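Local coordinates for protein putative oxidoreductase FAD-binding subunit (Sulfolobus tokodaii, PDB 4ZOH) that binds flavin-adenine dinucleotide and probably serves as the flavin subunit that passes electrons in a molybdopterin-dependent oxidoreductase, at residues P115-D127 / R206-R218. Sequence-based numbering, arbitrary orientation.
Sequences PSADYPAALIAMD and RIGLTAVNNVAVR. With FAD (flavin-adenine dinucleotide), chain H.
Helix 119-125 runs along strand 206-210, roughly antiparallel (151°), their axes 6.3 Å apart, closest where Ala121 sits over Gly208. The approach depends on that glycine: its CA-H points at Ala121 O, and a CB would clash with the same oxygen. Beside it, Ile124 turns CG1 anti to its backbone N (chi1 -163°) and lays CG2 against Gly208 CA and Ala216 CB, while Ala216 CB also meets Pro120 CB at 3.5 Å. Ala121 CB packs on the methyl of Thr210, whose OG1 donates to Ala117 O at 2.7 Å, in the carbonyl plane.

At the C-terminal end of the helix two arginines take the last-turn carbonyls. Arg206, bent at chi2 (127°), sends NH1 to a lone pair of Ala125 O at 2.8 Å, nearly straight and in its guanidinium plane; Arg218 NH1 reaches Ile124 O at 3.2 Å, with that oxygen lying out of Arg218's own guanidinium plane. Asp127, which closes a Schellman motif, forms salt bridges to both, making a three-residue salt-bridge network: OD1 is met by Arg218 NH1 on its syn side but out of the carboxylate plane (2.9 Å), the hydrogen bond from Arg206 NH1 to OD2 is weak, and two waters link OD2 to the NH2 groups. With a leucine in place of Arg218, Asp127 OD1 would probably lose its charged mate and Ile124 O its side-chain donor. Asp204 and Glu223 hold the NE atoms of Arg206 and Arg218.

The contact joins the FAD-binding region to the C-terminal region. At its other end, Asp118 grips the flavin through N to O2 and OD2 to N3, its carboxylate also held by Tyr176 and Lys178. Strand 189-198, next to 201-210 in the antiparallel sheet, continues the floor under Ala121 and Met126, while helices 88-93 and 143-146 pack on other sides of helix 119-125.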
loop_
_atom_site.group_PDB
_atom_site.type_symbol
_atom_site.label_atom_id
_atom_site.label_comp_id
_atom_site.label_asym_id
_atom_site.label_seq_id
_atom_site.Cartn_x
_atom_site.Cartn_y
_atom_site.Cartn_z
ATOM N N PRO B 115 40.339 2.355 23.300
ATOM C CA PRO B 115 41.619 3.056 23.455
ATOM C C PRO B 115 41.696 4.404 22.723
ATOM O O PRO B 115 42.740 5.093 22.808
ATOM C CB PRO B 115 42.641 2.065 22.867
ATOM C CG PRO B 115 41.853 1.269 21.897
ATOM C CD PRO B 115 40.482 1.120 22.502
ATOM N N SER B 116 40.638 4.780 22.003
ATOM C CA SER B 116 40.587 6.145 21.452
ATOM C C SER B 116 39.556 7.020 22.094
ATOM O O SER B 116 39.307 8.086 21.595
ATOM C CB SER B 116 40.321 6.133 19.949
ATOM O OG SER B 116 41.225 5.259 19.358
ATOM N N ALA B 117 38.942 6.583 23.176
ATOM C CA ALA B 117 37.989 7.436 23.954
ATOM C C ALA B 117 38.573 8.768 24.387
ATOM O O ALA B 117 39.798 8.887 24.625
ATOM C CB ALA B 117 37.473 6.697 25.201
ATOM N N ASP B 118 37.696 9.748 24.580
ATOM C CA ASP B 118 38.118 11.045 25.098
ATOM C C ASP B 118 38.420 11.056 26.606
ATOM O O ASP B 118 39.545 11.450 27.007
ATOM C CB ASP B 118 37.159 12.148 24.659
ATOM C CG ASP B 118 37.165 12.318 23.174
ATOM O OD1 ASP B 118 38.316 12.333 22.609
ATOM O OD2 ASP B 118 36.040 12.404 22.553
ATOM N N TYR B 119 37.496 10.548 27.424
ATOM C CA TYR B 119 37.621 10.746 28.874
ATOM C C TYR B 119 38.975 10.286 29.460
ATOM O O TYR B 119 39.502 10.977 30.311
ATOM C CB TYR B 119 36.525 10.066 29.675
ATOM C CG TYR B 119 35.160 10.718 29.663
ATOM C CD1 TYR B 119 34.994 12.091 29.908
ATOM C CD2 TYR B 119 34.003 9.917 29.473
ATOM C CE1 TYR B 119 33.713 12.653 29.941
ATOM C CE2 TYR B 119 32.744 10.451 29.521
ATOM C CZ TYR B 119 32.598 11.811 29.750
ATOM O OH TYR B 119 31.332 12.325 29.708
ATOM N N PRO B 120 39.494 9.106 29.048
ATOM C CA PRO B 120 40.701 8.565 29.710
ATOM C C PRO B 120 41.904 9.499 29.649
ATOM O O PRO B 120 42.679 9.501 30.558
ATOM C CB PRO B 120 41.005 7.274 28.900
ATOM C CG PRO B 120 39.658 6.842 28.394
ATOM C CD PRO B 120 38.993 8.156 28.033
ATOM N N ALA B 121 42.031 10.292 28.596
ATOM C CA ALA B 121 43.094 11.281 28.566
ATOM C C ALA B 121 42.953 12.277 29.734
ATOM O O ALA B 121 43.940 12.551 30.406
ATOM C CB ALA B 121 43.178 11.989 27.238
ATOM N N ALA B 122 41.746 12.818 29.925
ATOM C CA ALA B 122 41.455 13.705 31.049
ATOM C C ALA B 122 41.518 12.960 32.378
ATOM O O ALA B 122 42.048 13.497 33.328
ATOM C CB ALA B 122 40.121 14.455 30.898
ATOM N N LEU B 123 41.000 11.732 32.443
ATOM C CA LEU B 123 40.896 11.065 33.720
ATOM C C LEU B 123 42.305 10.624 34.215
ATOM O O LEU B 123 42.575 10.582 35.394
ATOM C CB LEU B 123 39.932 9.883 33.644
ATOM C CG LEU B 123 38.409 10.178 33.493
ATOM C CD1 LEU B 123 37.626 8.897 33.243
ATOM C CD2 LEU B 123 37.745 10.935 34.634
ATOM N N ILE B 124 43.192 10.257 33.311
ATOM C CA ILE B 124 44.528 9.841 33.763
ATOM C C ILE B 124 45.303 11.047 34.271
ATOM O O ILE B 124 46.032 10.938 35.245
ATOM C CB ILE B 124 45.299 8.985 32.719
ATOM C CG1 ILE B 124 46.474 8.230 33.374
ATOM C CG2 ILE B 124 45.763 9.800 31.553
ATOM C CD1 ILE B 124 46.132 6.825 33.810
ATOM N N ALA B 125 45.073 12.191 33.619
ATOM C CA ALA B 125 45.720 13.464 33.940
ATOM C C ALA B 125 45.240 13.989 35.270
ATOM O O ALA B 125 45.995 14.614 36.020
ATOM C CB ALA B 125 45.445 14.479 32.865
ATOM N N MET B 126 43.966 13.740 35.546
ATOM C CA MET B 126 43.338 14.178 36.755
ATOM C C MET B 126 43.602 13.259 37.983
ATOM O O MET B 126 43.211 13.612 39.091
ATOM C CB MET B 126 41.855 14.334 36.463
ATOM C CG MET B 126 41.566 15.514 35.565
ATOM S SD MET B 126 39.844 15.629 35.046
ATOM C CE MET B 126 39.130 16.826 36.233
ATOM N N ASP B 127 44.254 12.105 37.806
ATOM C CA ASP B 127 44.296 11.079 38.905
ATOM C C ASP B 127 42.882 10.771 39.425
ATOM O O ASP B 127 42.642 10.629 40.644
ATOM C CB ASP B 127 45.252 11.394 40.104
ATOM C CG ASP B 127 46.629 11.928 39.681
ATOM O OD1 ASP B 127 47.292 11.299 38.827
ATOM O OD2 ASP B 127 47.021 13.013 40.190
ATOM N N ARG B 206 49.800 18.337 34.303
ATOM C CA ARG B 206 49.376 16.953 34.015
ATOM C C ARG B 206 48.986 16.828 32.565
ATOM O O ARG B 206 48.239 17.656 32.033
ATOM C CB ARG B 206 48.225 16.547 34.930
ATOM C CG ARG B 206 48.547 16.596 36.411
ATOM C CD ARG B 206 47.491 17.436 37.095
ATOM N NE ARG B 206 47.499 17.323 38.538
ATOM C CZ ARG B 206 46.997 16.327 39.263
ATOM N NH1 ARG B 206 46.396 15.274 38.710
ATOM N NH2 ARG B 206 47.093 16.381 40.587
ATOM N N ILE B 207 49.545 15.819 31.914
ATOM C CA ILE B 207 49.321 15.612 30.487
ATOM C C ILE B 207 48.850 14.184 30.182
ATOM O O ILE B 207 49.559 13.194 30.508
ATOM C CB ILE B 207 50.549 15.985 29.675
ATOM C CG1 ILE B 207 50.949 17.427 30.006
ATOM C CG2 ILE B 207 50.216 15.843 28.203
ATOM C CD1 ILE B 207 52.162 17.961 29.279
ATOM N N GLY B 208 47.623 14.055 29.643
ATOM C CA GLY B 208 47.114 12.698 29.320
ATOM C C GLY B 208 47.023 12.457 27.817
ATOM O O GLY B 208 46.638 13.345 27.055
ATOM N N LEU B 209 47.398 11.251 27.401
ATOM C CA LEU B 209 47.357 10.900 26.015
ATOM C C LEU B 209 46.389 9.744 25.803
ATOM O O LEU B 209 46.465 8.686 26.443
ATOM C CB LEU B 209 48.749 10.514 25.485
ATOM C CG LEU B 209 49.984 11.428 25.574
ATOM C CD1 LEU B 209 51.143 10.721 24.863
ATOM C CD2 LEU B 209 49.754 12.852 25.061
ATOM N N THR B 210 45.500 9.964 24.854
ATOM C CA THR B 210 44.618 8.928 24.389
ATOM C C THR B 210 44.801 8.688 22.886
ATOM O O THR B 210 45.349 9.536 22.137
ATOM C CB THR B 210 43.149 9.220 24.794
ATOM O OG1 THR B 210 42.359 8.036 24.564
ATOM C CG2 THR B 210 42.599 10.426 24.020
ATOM N N ALA B 211 44.339 7.510 22.484
ATOM C CA ALA B 211 44.336 6.980 21.102
ATOM C C ALA B 211 45.692 6.626 20.563
ATOM O O ALA B 211 45.820 6.341 19.347
ATOM C CB ALA B 211 43.589 7.896 20.125
ATOM N N VAL B 212 46.703 6.668 21.435
ATOM C CA VAL B 212 48.091 6.409 21.016
ATOM C C VAL B 212 48.773 5.260 21.778
ATOM O O VAL B 212 49.987 5.066 21.657
ATOM C CB VAL B 212 48.982 7.698 20.972
ATOM C CG1 VAL B 212 48.481 8.673 19.907
ATOM C CG2 VAL B 212 49.103 8.424 22.324
ATOM N N ASN B 213 47.993 4.518 22.565
ATOM C CA ASN B 213 48.438 3.336 23.319
ATOM C C ASN B 213 47.208 2.476 23.538
ATOM O O ASN B 213 46.116 2.905 23.201
ATOM C CB ASN B 213 48.972 3.741 24.704
ATOM C CG ASN B 213 50.083 4.766 24.633
ATOM O OD1 ASN B 213 51.238 4.415 24.391
ATOM N ND2 ASN B 213 49.743 6.034 24.820
ATOM N N ASN B 214 47.363 1.311 24.156
ATOM C CA ASN B 214 46.236 0.408 24.434
ATOM C C ASN B 214 45.346 0.980 25.515
ATOM O O ASN B 214 44.122 0.732 25.515
ATOM C CB ASN B 214 46.739 -0.993 24.831
ATOM C CG ASN B 214 47.547 -0.968 26.127
ATOM O OD1 ASN B 214 48.439 -0.143 26.278
ATOM N ND2 ASN B 214 47.224 -1.845 27.076
ATOM N N VAL B 215 45.953 1.728 26.450
ATOM C CA VAL B 215 45.200 2.493 27.467
ATOM C C VAL B 215 45.787 3.896 27.535
ATOM O O VAL B 215 46.837 4.125 26.940
ATOM C CB VAL B 215 45.171 1.850 28.874
ATOM C CG1 VAL B 215 44.459 0.506 28.845
ATOM C CG2 VAL B 215 46.581 1.746 29.498
ATOM N N ALA B 216 45.100 4.826 28.208
ATOM C CA ALA B 216 45.582 6.222 28.325
ATOM C C ALA B 216 46.861 6.265 29.176
ATOM O O ALA B 216 46.953 5.517 30.124
ATOM C CB ALA B 216 44.525 7.112 28.967
ATOM N N VAL B 217 47.815 7.133 28.832
ATOM C CA VAL B 217 49.031 7.348 29.659
ATOM C C VAL B 217 49.317 8.809 29.978
ATOM O O VAL B 217 48.832 9.719 29.287
ATOM C CB VAL B 217 50.305 6.718 29.042
ATOM C CG1 VAL B 217 50.136 5.209 28.930
ATOM C CG2 VAL B 217 50.613 7.309 27.681
ATOM N N ARG B 218 50.121 9.018 31.012
ATOM C CA ARG B 218 50.649 10.338 31.336
ATOM C C ARG B 218 51.822 10.689 30.422
ATOM O O ARG B 218 52.626 9.849 30.173
ATOM C CB ARG B 218 51.072 10.346 32.798
ATOM C CG ARG B 218 49.888 10.382 33.753
ATOM C CD ARG B 218 49.131 11.697 33.630
ATOM N NE ARG B 218 49.785 12.714 34.429
ATOM C CZ ARG B 218 49.602 12.845 35.737
ATOM N NH1 ARG B 218 48.768 12.053 36.411
ATOM N NH2 ARG B 218 50.255 13.776 36.374
HETATM P PA FAD H . 26.772 1.468 27.111
HETATM O O1A FAD H . 26.886 1.330 25.630
HETATM O O2A FAD H . 25.475 1.377 27.795
HETATM O O5B FAD H . 27.687 0.410 27.806
HETATM C C5B FAD H . 29.051 0.203 27.329
HETATM C C4B FAD H . 29.748 -0.970 28.217
HETATM O O4B FAD H . 29.748 -0.667 29.670
HETATM C C3B FAD H . 28.890 -2.224 28.102
HETATM O O3B FAD H . 29.731 -3.349 28.050
HETATM C C2B FAD H . 27.981 -2.213 29.354
HETATM O O2B FAD H . 27.530 -3.509 29.768
HETATM C C1B FAD H . 28.902 -1.676 30.395
HETATM N N9A FAD H . 28.442 -0.697 31.374
HETATM C C8A FAD H . 27.721 0.405 31.180
HETATM N N7A FAD H . 27.606 1.072 32.352
HETATM C C5A FAD H . 28.283 0.365 33.289
HETATM C C6A FAD H . 28.543 0.551 34.663
HETATM N N6A FAD H . 28.059 1.645 35.246
HETATM N N1A FAD H . 29.259 -0.367 35.338
HETATM C C2A FAD H . 29.809 -1.444 34.719
HETATM N N3A FAD H . 29.573 -1.649 33.420
HETATM C C4A FAD H . 28.820 -0.761 32.674
HETATM N N1 FAD H . 33.244 7.990 22.628
HETATM C C2 FAD H . 34.364 8.805 22.761
HETATM O O2 FAD H . 35.045 8.716 23.762
HETATM N N3 FAD H . 34.700 9.701 21.791
HETATM C C4 FAD H . 33.964 9.803 20.658
HETATM O O4 FAD H . 34.286 10.665 19.833
HETATM C C4X FAD H . 32.843 8.961 20.491
HETATM N N5 FAD H . 32.089 9.068 19.344
HETATM C C5X FAD H . 30.974 8.192 19.181
HETATM C C6 FAD H . 30.259 8.266 17.990
HETATM C C7 FAD H . 29.135 7.447 17.802
HETATM C C7M FAD H . 28.388 7.591 16.457
HETATM C C8 FAD H . 28.758 6.528 18.803
HETATM C C8M FAD H . 27.549 5.565 18.654
HETATM C C9 FAD H . 29.511 6.417 19.986
HETATM C C9A FAD H . 30.605 7.265 20.180
HETATM N N10 FAD H . 31.389 7.194 21.352
HETATM C C10 FAD H . 32.492 8.060 21.479
HETATM C "C1'" FAD H . 31.095 6.258 22.432
HETATM C "C2'" FAD H . 30.102 6.865 23.440
HETATM O "O2'" FAD H . 30.808 7.855 24.217
HETATM C "C3'" FAD H . 29.434 5.792 24.345
HETATM O "O3'" FAD H . 28.327 6.454 24.960
HETATM C "C4'" FAD H . 30.351 5.253 25.431
HETATM O "O4'" FAD H . 31.548 4.782 24.813
HETATM C "C5'" FAD H . 29.698 4.107 26.232
HETATM O "O5'" FAD H . 28.857 4.752 27.224
HETATM P P FAD H . 27.336 4.353 27.344
HETATM O O1P FAD H . 26.801 4.965 28.596
HETATM O O2P FAD H . 26.619 4.656 26.085
HETATM O O3P FAD H . 27.537 2.804 27.578
HETATM O O HOH W 1 44.824 4.932 24.759
HETATM O O HOH W 2 46.536 14.291 42.400
HETATM O O HOH W 3 49.508 13.558 39.517
#